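PDB 3ICJ: amidohydrolase 3 domain-containing protein from Pyrococcus furiosus, which is a zinc-binding member of the amidohydrolase family that probably hydrolyses carbon-nitrogen bonds other than peptide bonds, its natural substrate being unknown. Local coordinates for residues 348-353 and 371-376; 354-359 and 379-384; 162-167 and 177-182. One frame throughout, in Å; residues are numbered along the deposited sequence.

Contact 1. Residues 348-353 and 371-376. With ZN (zinc ion), chain C.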
loop_
_atom_site.group_PDB
_atom_site.type_symbol
_atom_site.label_atom_id
_atom_site.label_comp_id
_atom_site.label_asym_id
_atom_site.label_seq_id
_atom_site.Cartn_x
_atom_site.Cartn_y
_atom_site.Cartn_z
ATOM N N HIS A 348 5.504 8.865 -6.203
ATOM C CA HIS A 348 6.379 7.672 -6.274
ATOM C C HIS A 348 7.750 8.063 -6.864
ATOM O O HIS A 348 7.841 8.549 -7.985
ATOM C CB HIS A 348 5.657 6.592 -7.118
ATOM C CG HIS A 348 6.531 5.498 -7.672
ATOM N ND1 HIS A 348 6.239 4.162 -7.495
ATOM C CD2 HIS A 348 7.627 5.532 -8.473
ATOM C CE1 HIS A 348 7.129 3.424 -8.138
ATOM N NE2 HIS A 348 7.991 4.232 -8.727
ATOM N N ALA A 349 8.803 7.899 -6.069
ATOM C CA ALA A 349 10.176 8.103 -6.533
ATOM C C ALA A 349 11.085 7.040 -5.936
ATOM O O ALA A 349 11.288 6.989 -4.722
ATOM C CB ALA A 349 10.672 9.478 -6.168
ATOM N N ILE A 350 11.646 6.211 -6.802
ATOM C CA ILE A 350 12.475 5.074 -6.383
ATOM C C ILE A 350 13.957 5.340 -6.618
ATOM O O ILE A 350 14.771 5.246 -5.683
ATOM C CB ILE A 350 11.958 3.749 -7.020
ATOM C CG1 ILE A 350 10.606 3.400 -6.378
ATOM C CG2 ILE A 350 13.003 2.582 -6.908
ATOM C CD1 ILE A 350 10.052 1.978 -6.706
ATOM N N GLY A 351 14.305 5.709 -7.850
ATOM C CA GLY A 351 15.690 6.004 -8.199
ATOM C C GLY A 351 16.155 7.315 -7.586
ATOM O O GLY A 351 15.337 8.183 -7.289
ATOM N N ASP A 352 17.463 7.469 -7.404
ATOM C CA ASP A 352 18.002 8.693 -6.777
ATOM C C ASP A 352 17.702 9.966 -7.569
ATOM O O ASP A 352 17.478 11.036 -6.988
ATOM C CB ASP A 352 19.485 8.563 -6.484
ATOM C CG ASP A 352 20.333 8.574 -7.737
ATOM O OD1 ASP A 352 20.204 7.660 -8.585
ATOM O OD2 ASP A 352 21.149 9.501 -7.881
ATOM N N LYS A 353 17.654 9.844 -8.891
ATOM C CA LYS A 353 17.343 10.988 -9.739
ATOM C C LYS A 353 15.844 11.311 -9.721
ATOM O O LYS A 353 15.452 12.476 -9.784
ATOM C CB LYS A 353 17.839 10.775 -11.172
ATOM C CG LYS A 353 17.715 12.039 -12.052
ATOM C CD LYS A 353 18.211 11.814 -13.443
ATOM C CE LYS A 353 18.032 13.075 -14.280
ATOM N NZ LYS A 353 18.225 12.767 -15.715
ATOM N N ILE A 371 6.660 11.577 -0.458
ATOM C CA ILE A 371 7.325 10.699 -1.412
ATOM C C ILE A 371 7.082 9.246 -0.992
ATOM O O ILE A 371 7.284 8.872 0.164
ATOM C CB ILE A 371 8.871 11.026 -1.548
ATOM C CG1 ILE A 371 9.077 12.373 -2.235
ATOM C CG2 ILE A 371 9.620 9.921 -2.316
ATOM C CD1 ILE A 371 10.550 12.853 -2.201
ATOM N N GLU A 372 6.599 8.449 -1.940
ATOM C CA GLU A 372 6.412 7.027 -1.749
ATOM C C GLU A 372 7.700 6.326 -2.178
ATOM O O GLU A 372 8.249 6.627 -3.250
ATOM C CB GLU A 372 5.260 6.516 -2.629
ATOM C CG GLU A 372 4.027 7.412 -2.588
ATOM C CD GLU A 372 3.596 7.689 -1.160
ATOM O OE1 GLU A 372 3.225 6.728 -0.460
ATOM O OE2 GLU A 372 3.659 8.861 -0.727
ATOM N N HIS A 373 8.136 5.390 -1.336
ATOM C CA HIS A 373 9.346 4.543 -1.488
ATOM C C HIS A 373 10.643 5.215 -1.055
ATOM O O HIS A 373 11.281 4.746 -0.103
ATOM C CB HIS A 373 9.456 3.875 -2.872
ATOM C CG HIS A 373 8.170 3.258 -3.335
ATOM N ND1 HIS A 373 7.550 2.236 -2.653
ATOM C CD2 HIS A 373 7.354 3.564 -4.371
ATOM C CE1 HIS A 373 6.421 1.917 -3.260
ATOM N NE2 HIS A 373 6.279 2.711 -4.306
ATOM N N ALA A 374 11.024 6.288 -1.762
ATOM C CA ALA A 374 12.329 6.951 -1.596
ATOM C C ALA A 374 13.462 5.921 -1.453
ATOM O O ALA A 374 14.282 6.011 -0.532
ATOM C CB ALA A 374 12.296 7.912 -0.383
ATOM N N SER A 375 13.482 4.939 -2.353
ATOM C CA SER A 375 14.306 3.733 -2.207
ATOM C C SER A 375 15.795 4.031 -2.198
ATOM O O SER A 375 16.539 3.479 -1.382
ATOM C CB SER A 375 13.977 2.724 -3.308
ATOM O OG SER A 375 12.584 2.464 -3.327
ATOM N N LEU A 376 16.233 4.903 -3.107
ATOM C CA LEU A 376 17.617 5.407 -3.072
ATOM C C LEU A 376 17.694 6.888 -2.713
ATOM O O LEU A 376 17.211 7.745 -3.457
ATOM C CB LEU A 376 18.319 5.159 -4.409
ATOM C CG LEU A 376 18.163 3.730 -4.956
ATOM C CD1 LEU A 376 18.691 3.627 -6.375
ATOM C CD2 LEU A 376 18.866 2.736 -4.056
HETATM ZN ZN ZN C . 4.919 3.083 -6.243
#

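Contact 2. Residues 354-359 and 379-384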
loop_
_atom_site.group_PDB
_atom_site.type_symbol
_atom_site.label_atom_id
_atom_site.label_comp_id
_atom_site.label_asym_id
_atom_site.label_seq_id
_atom_site.Cartn_x
_atom_site.Cartn_y
_atom_site.Cartn_z
ATOM N N ALA A 354 15.006 10.280 -9.617
ATOM C CA ALA A 354 13.574 10.495 -9.429
ATOM C C ALA A 354 13.305 11.310 -8.175
ATOM O O ALA A 354 12.438 12.193 -8.186
ATOM C CB ALA A 354 12.870 9.202 -9.350
ATOM N N VAL A 355 14.071 11.025 -7.118
ATOM C CA VAL A 355 13.982 11.746 -5.844
ATOM C C VAL A 355 14.313 13.238 -6.021
ATOM O O VAL A 355 13.633 14.090 -5.454
ATOM C CB VAL A 355 14.858 11.091 -4.736
ATOM C CG1 VAL A 355 14.965 11.991 -3.538
ATOM C CG2 VAL A 355 14.267 9.757 -4.295
ATOM N N ASP A 356 15.336 13.532 -6.822
ATOM C CA ASP A 356 15.677 14.899 -7.231
ATOM C C ASP A 356 14.530 15.602 -7.949
ATOM O O ASP A 356 14.254 16.758 -7.645
ATOM C CB ASP A 356 16.882 14.894 -8.156
ATOM C CG ASP A 356 18.200 14.710 -7.416
ATOM O OD1 ASP A 356 18.304 15.044 -6.215
ATOM O OD2 ASP A 356 19.146 14.228 -8.061
ATOM N N VAL A 357 13.866 14.894 -8.875
ATOM C CA VAL A 357 12.741 15.452 -9.646
ATOM C C VAL A 357 11.584 15.823 -8.706
ATOM O O VAL A 357 11.016 16.926 -8.808
ATOM C CB VAL A 357 12.263 14.473 -10.775
ATOM C CG1 VAL A 357 10.909 14.937 -11.397
ATOM C CG2 VAL A 357 13.328 14.370 -11.872
ATOM N N ALA A 358 11.278 14.919 -7.766
ATOM C CA ALA A 358 10.225 15.139 -6.764
ATOM C C ALA A 358 10.551 16.303 -5.819
ATOM O O ALA A 358 9.704 17.154 -5.588
ATOM C CB ALA A 358 9.953 13.858 -5.964
ATOM N N LEU A 359 11.776 16.345 -5.300
ATOM C CA LEU A 359 12.241 17.473 -4.481
ATOM C C LEU A 359 12.214 18.817 -5.213
ATOM O O LEU A 359 11.752 19.811 -4.645
ATOM C CB LEU A 359 13.622 17.195 -3.877
ATOM C CG LEU A 359 13.738 16.023 -2.889
ATOM C CD1 LEU A 359 15.201 15.756 -2.544
ATOM C CD2 LEU A 359 12.936 16.260 -1.638
ATOM N N ASP A 379 23.354 10.966 0.362
ATOM C CA ASP A 379 23.769 11.859 1.452
ATOM C C ASP A 379 23.466 13.328 1.155
ATOM O O ASP A 379 22.935 14.043 2.009
ATOM C CB ASP A 379 25.265 11.700 1.747
ATOM C CG ASP A 379 25.576 10.468 2.591
ATOM O OD1 ASP A 379 24.666 9.644 2.843
ATOM O OD2 ASP A 379 26.739 10.322 3.005
ATOM N N ASP A 380 23.755 13.756 -0.071
ATOM C CA ASP A 380 23.521 15.144 -0.466
ATOM C C ASP A 380 22.037 15.522 -0.605
ATOM O O ASP A 380 21.712 16.704 -0.694
ATOM C CB ASP A 380 24.332 15.511 -1.727
ATOM C CG ASP A 380 23.870 14.763 -2.985
ATOM O OD1 ASP A 380 22.717 14.938 -3.417
ATOM O OD2 ASP A 380 24.680 14.033 -3.583
ATOM N N GLN A 381 21.141 14.533 -0.619
ATOM C CA GLN A 381 19.710 14.822 -0.715
ATOM C C GLN A 381 19.058 14.998 0.648
ATOM O O GLN A 381 17.963 15.561 0.745
ATOM C CB GLN A 381 18.987 13.710 -1.494
ATOM C CG GLN A 381 19.322 13.678 -2.988
ATOM C CD GLN A 381 18.761 12.443 -3.674
ATOM O OE1 GLN A 381 18.828 11.341 -3.134
ATOM N NE2 GLN A 381 18.166 12.631 -4.839
ATOM N N LEU A 382 19.732 14.510 1.691
ATOM C CA LEU A 382 19.211 14.517 3.065
ATOM C C LEU A 382 18.855 15.904 3.599
ATOM O O LEU A 382 17.780 16.084 4.164
ATOM C CB LEU A 382 20.200 13.846 4.024
ATOM C CG LEU A 382 20.550 12.383 3.770
ATOM C CD1 LEU A 382 21.596 11.910 4.780
ATOM C CD2 LEU A 382 19.297 11.502 3.844
ATOM N N GLU A 383 19.749 16.876 3.409
ATOM C CA GLU A 383 19.469 18.254 3.820
ATOM C C GLU A 383 18.213 18.832 3.181
ATOM O O GLU A 383 17.469 19.534 3.854
ATOM C CB GLU A 383 20.666 19.185 3.565
ATOM C CG GLU A 383 21.749 19.131 4.658
ATOM C CD GLU A 383 21.199 19.261 6.089
ATOM O OE1 GLU A 383 20.430 20.211 6.369
ATOM O OE2 GLU A 383 21.549 18.411 6.939
ATOM N N ARG A 384 17.984 18.534 1.898
ATOM C CA ARG A 384 16.816 19.039 1.172
ATOM C C ARG A 384 15.526 18.442 1.719
ATOM O O ARG A 384 14.523 19.137 1.811
ATOM C CB ARG A 384 16.895 18.710 -0.320
ATOM C CG ARG A 384 17.982 19.425 -1.091
ATOM C CD ARG A 384 17.837 19.123 -2.572
ATOM N NE ARG A 384 16.793 19.940 -3.192
ATOM C CZ ARG A 384 16.284 19.712 -4.400
ATOM N NH1 ARG A 384 15.364 20.527 -4.898
ATOM N NH2 ARG A 384 16.696 18.672 -5.115
#

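Contact 3. Residues 162-167 and 177-182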
loop_
_atom_site.group_PDB
_atom_site.type_symbol
_atom_site.label_atom_id
_atom_site.label_comp_id
_atom_site.label_asym_id
_atom_site.label_seq_id
_atom_site.Cartn_x
_atom_site.Cartn_y
_atom_site.Cartn_z
ATOM N N PRO A 162 -14.873 -16.257 -19.126
ATOM C CA PRO A 162 -13.555 -15.648 -19.387
ATOM C C PRO A 162 -12.518 -16.033 -18.344
ATOM O O PRO A 162 -12.832 -16.159 -17.161
ATOM C CB PRO A 162 -13.827 -14.140 -19.331
ATOM C CG PRO A 162 -15.255 -14.015 -19.676
ATOM C CD PRO A 162 -15.929 -15.222 -19.088
ATOM N N VAL A 163 -11.301 -16.259 -18.818
ATOM C CA VAL A 163 -10.210 -16.759 -17.997
ATOM C C VAL A 163 -8.976 -15.924 -18.328
ATOM O O VAL A 163 -8.718 -15.644 -19.495
ATOM C CB VAL A 163 -9.978 -18.274 -18.277
ATOM C CG1 VAL A 163 -8.601 -18.704 -17.882
ATOM C CG2 VAL A 163 -11.032 -19.137 -17.544
ATOM N N PHE A 164 -8.227 -15.499 -17.311
ATOM C CA PHE A 164 -7.024 -14.700 -17.551
ATOM C C PHE A 164 -6.012 -15.105 -16.491
ATOM O O PHE A 164 -6.229 -14.865 -15.298
ATOM C CB PHE A 164 -7.365 -13.203 -17.477
ATOM C CG PHE A 164 -6.191 -12.280 -17.761
ATOM C CD1 PHE A 164 -6.026 -11.723 -19.018
ATOM C CD2 PHE A 164 -5.270 -11.958 -16.767
ATOM C CE1 PHE A 164 -4.958 -10.876 -19.290
ATOM C CE2 PHE A 164 -4.192 -11.108 -17.030
ATOM C CZ PHE A 164 -4.038 -10.569 -18.293
ATOM N N LEU A 165 -4.921 -15.736 -16.925
ATOM C CA LEU A 165 -3.984 -16.386 -15.999
ATOM C C LEU A 165 -2.541 -15.907 -16.145
ATOM O O LEU A 165 -1.904 -16.162 -17.161
ATOM C CB LEU A 165 -4.020 -17.908 -16.184
ATOM C CG LEU A 165 -5.376 -18.621 -16.168
ATOM C CD1 LEU A 165 -5.214 -20.065 -16.624
ATOM C CD2 LEU A 165 -6.025 -18.570 -14.803
ATOM N N TYR A 166 -2.039 -15.216 -15.126
ATOM C CA TYR A 166 -0.653 -14.764 -15.117
ATOM C C TYR A 166 0.312 -15.943 -15.070
ATOM O O TYR A 166 0.012 -16.980 -14.478
ATOM C CB TYR A 166 -0.403 -13.832 -13.928
ATOM C CG TYR A 166 -1.038 -12.469 -14.075
ATOM C CD1 TYR A 166 -0.398 -11.454 -14.774
ATOM C CD2 TYR A 166 -2.278 -12.195 -13.514
ATOM C CE1 TYR A 166 -0.974 -10.206 -14.911
ATOM C CE2 TYR A 166 -2.863 -10.950 -13.645
ATOM C CZ TYR A 166 -2.208 -9.959 -14.344
ATOM O OH TYR A 166 -2.785 -8.717 -14.477
ATOM N N ARG A 167 1.471 -15.778 -15.699
ATOM C CA ARG A 167 2.635 -16.601 -15.389
ATOM C C ARG A 167 3.256 -16.198 -14.056
ATOM O O ARG A 167 2.936 -15.144 -13.505
ATOM C CB ARG A 167 3.675 -16.499 -16.506
ATOM C CG ARG A 167 4.685 -17.636 -16.519
ATOM C CD ARG A 167 5.747 -17.418 -17.584
ATOM N NE ARG A 167 6.781 -18.448 -17.543
ATOM C CZ ARG A 167 7.789 -18.460 -16.677
ATOM N NH1 ARG A 167 7.902 -17.496 -15.774
ATOM N NH2 ARG A 167 8.685 -19.437 -16.712
ATOM N N SER A 177 -10.554 -17.796 -25.367
ATOM C CA SER A 177 -11.197 -17.037 -26.450
ATOM C C SER A 177 -12.198 -15.989 -25.979
ATOM O O SER A 177 -12.213 -14.874 -26.514
ATOM C CB SER A 177 -11.867 -17.975 -27.462
ATOM O OG SER A 177 -10.892 -18.801 -28.078
ATOM N N LYS A 178 -13.003 -16.347 -24.978
ATOM C CA LYS A 178 -13.983 -15.433 -24.371
ATOM C C LYS A 178 -13.314 -14.162 -23.848
ATOM O O LYS A 178 -13.787 -13.051 -24.100
ATOM C CB LYS A 178 -14.746 -16.123 -23.235
ATOM C CG LYS A 178 -15.918 -16.961 -23.706
ATOM C CD LYS A 178 -16.812 -17.333 -22.550
ATOM C CE LYS A 178 -18.226 -17.651 -23.025
ATOM N NZ LYS A 178 -18.309 -18.988 -23.664
ATOM N N MET A 179 -12.196 -14.343 -23.151
ATOM C CA MET A 179 -11.411 -13.237 -22.637
ATOM C C MET A 179 -10.795 -12.404 -23.780
ATOM O O MET A 179 -10.827 -11.178 -23.731
ATOM C CB MET A 179 -10.337 -13.766 -21.677
ATOM C CG MET A 179 -9.657 -12.707 -20.815
ATOM S SD MET A 179 -10.723 -11.957 -19.554
ATOM C CE MET A 179 -10.282 -10.309 -19.989
ATOM N N ILE A 180 -10.260 -13.070 -24.806
ATOM C CA ILE A 180 -9.709 -12.397 -25.999
ATOM C C ILE A 180 -10.769 -11.492 -26.654
ATOM O O ILE A 180 -10.475 -10.341 -27.022
ATOM C CB ILE A 180 -9.165 -13.434 -27.046
ATOM C CG1 ILE A 180 -7.835 -14.014 -26.573
ATOM C CG2 ILE A 180 -8.955 -12.798 -28.421
ATOM C CD1 ILE A 180 -7.475 -15.337 -27.193
ATOM N N ASP A 181 -11.994 -12.016 -26.761
ATOM C CA ASP A 181 -13.135 -11.307 -27.363
ATOM C C ASP A 181 -13.521 -10.055 -26.570
ATOM O O ASP A 181 -13.937 -9.044 -27.150
ATOM C CB ASP A 181 -14.361 -12.233 -27.485
ATOM C CG ASP A 181 -14.201 -13.324 -28.555
ATOM O OD1 ASP A 181 -13.248 -13.274 -29.372
ATOM O OD2 ASP A 181 -15.064 -14.231 -28.588
ATOM N N LEU A 182 -13.394 -10.131 -25.246
ATOM C CA LEU A 182 -13.695 -8.985 -24.389
ATOM C C LEU A 182 -12.636 -7.887 -24.497
ATOM O O LEU A 182 -12.955 -6.700 -24.383
ATOM C CB LEU A 182 -13.877 -9.411 -22.928
ATOM C CG LEU A 182 -15.089 -10.260 -22.522
ATOM C CD1 LEU A 182 -15.078 -10.457 -21.009
ATOM C CD2 LEU A 182 -16.429 -9.656 -22.978
#

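Contact 1. Residues 348-353 and 371-376
His348 and His373 meet as a T-shaped pair held in place by one zinc ion. The edge of the His373 imidazole is directed, off-centre, at the face of His348, with the planes 80° apart and the ring centroids 4.9 Å from each other. The two rings present different nitrogens to the metal: ND1 of His348 binds zinc at 2.1 Å, and NE2 of His373 at 2.4 Å. A chi1 of 161° swings the His348 ring away from its own backbone N and brings ND1 to the zinc. Each remaining nitrogen is also engaged, NE2 of His348 by the carbonyl of Gly301 and ND1 of His373 by the side-chain oxygen of Gln395, and these second-shell bonds would restrain the rotation of each ring about its metal bond.

Ile350 packs obliquely against His373, its CG1 3.7 Å from His373 CB, while its CG2 branch lies 3.6 Å from Ser375 OG. The backbones pair in parallel for a short step, His348 beside Glu372 and Ala349 beside His373, before the second segment turns. The N-H of Ala349 donates to Glu372 O at 3.1 Å, and further on Leu376 N donates to Ile350 O at 3.0 Å with an N-H...O angle of 156°, just where the first segment passes through the N-cap Gly351 into its helix. Glu372 starts on the same face of the sheet as His348, but its chain bends at chi2 and carries the carboxylate away to His101 ND1 and Arg370.

Two histidines at the carboxy ends of neighbouring parallel strands, sharing a zinc with carboxylated Lys296, are the hallmark of the binuclear metal centre in the beta/alpha barrel of the amidohydrolase superfamily.

Contact 2. Residues 354-359 and 379-384
Gln381 spans the gap between two helices to reach Asp356, and this polar bridge lies beside the packing of Leu359 on Arg384. The short helical segments run nearly parallel, 18° apart, yet their axes approach only to 11.3 Å, so long side chains must fill the interval.

In the packed part, the Gln381 chain is extended beyond CG and delivers NE2 to Asp356 OD1 at 2.8 Å, in a nearly straight bond of 168°. The oxygen lies in the plane of the Gln381 amide, whereas the amide nitrogen meets the carboxylate from above its plane. NE2 also donates to the carbonyl of Asp352, and OE1 accepts from the backbone N of Arg378, so three bonds, two from NE2 and one to OE1, hold the amide and set which way it faces. Val355 CG1 lies against this amide, 3.5 Å from Gln381 NE2. Arg384, bent at chi3 (80°), lays one face of its guanidinium over Leu359, whose CB is 3.6 Å from Arg384 NH2. Leu359 CD1 reaches the aliphatic root of the arginine, 4.1 Å from Arg384 CB.

The solvent side is looser. Asp356 and Arg384 are only partly exposed, but Asp380 is exposed and its OD1 stays 5.2 Å from Asp356 OD1. Asp356 OD1, 4.1 Å from Arg384 NH2, is beyond a salt bridge, and Asp356 OD2 pairs with Arg378; the arginine's charge is met by Asp360 and Glu363.

Helices 352-365 and 379-388 thus lie side by side on the outer layer of the barrel, Val355 resting on strand 346-349 beneath, while Leu359 extends to Val390 and Leu382 faces helix 420-426.

Contact 3. Residues 162-167 and 177-182
Pro162 and Met179 bury most of the surface here, with Lys178 adding a smaller share. The proline ring rests on the start of helix 177-183, among Lys178, Met179 and Leu182: its CB touches Met179 SD at 3.8 Å, its CG meets Leu182 CD1 at 3.8 Å, and Lys178 crosses it obliquely with its aliphatic part, CD lying 4.1 Å from Pro162 CD, before the amine leads away.

Met179 reaches farther along the strand. A chi1 of -166° turns its CG away from its own N and toward the strand, and bends at chi2 and chi3 carry SD to Pro162. The chain runs past the backbone of Val163, where Met179 CB is 3.3 Å from Val163 O, and brings CG to 4.1 Å from Phe164 CB, near the plane of the phenyl ring and at its edge. No hydrogen bond links the two segments directly; instead the side chain of Asn176 accepts from the backbone N of both Val163 and Met179. Ile210 of helix 200-214 touches both Met179 and Phe164.

Far from the zinc ions, the contact illustrates a beta-hairpin, strands 163-167 and 172-175, whose second strand leads directly into a helix that packs back against the start of the first.

In the fold
Contacts 1 and 2 form one continuous unit, their centres 9 Å apart. Their segments alternate along the chain, and both draw on helix 352-365, which leaves the zinc-bearing strand end of contact 1 and carries the first half of contact 2. They meet through the Gln381 amide, which bonds to Asp352 of contact 1 as well as within contact 2, and where Ala349 packs against Ala354 and Val355. Contact 2 is therefore an outer layer behind the metal centre, the side chain of Val355 lying about 12 Å from a zinc ion. Contact 3 stands apart: its centre is 34 Å from that of contact 1, with nearest atoms about 17 Å apart, and 43 Å from that of contact 2.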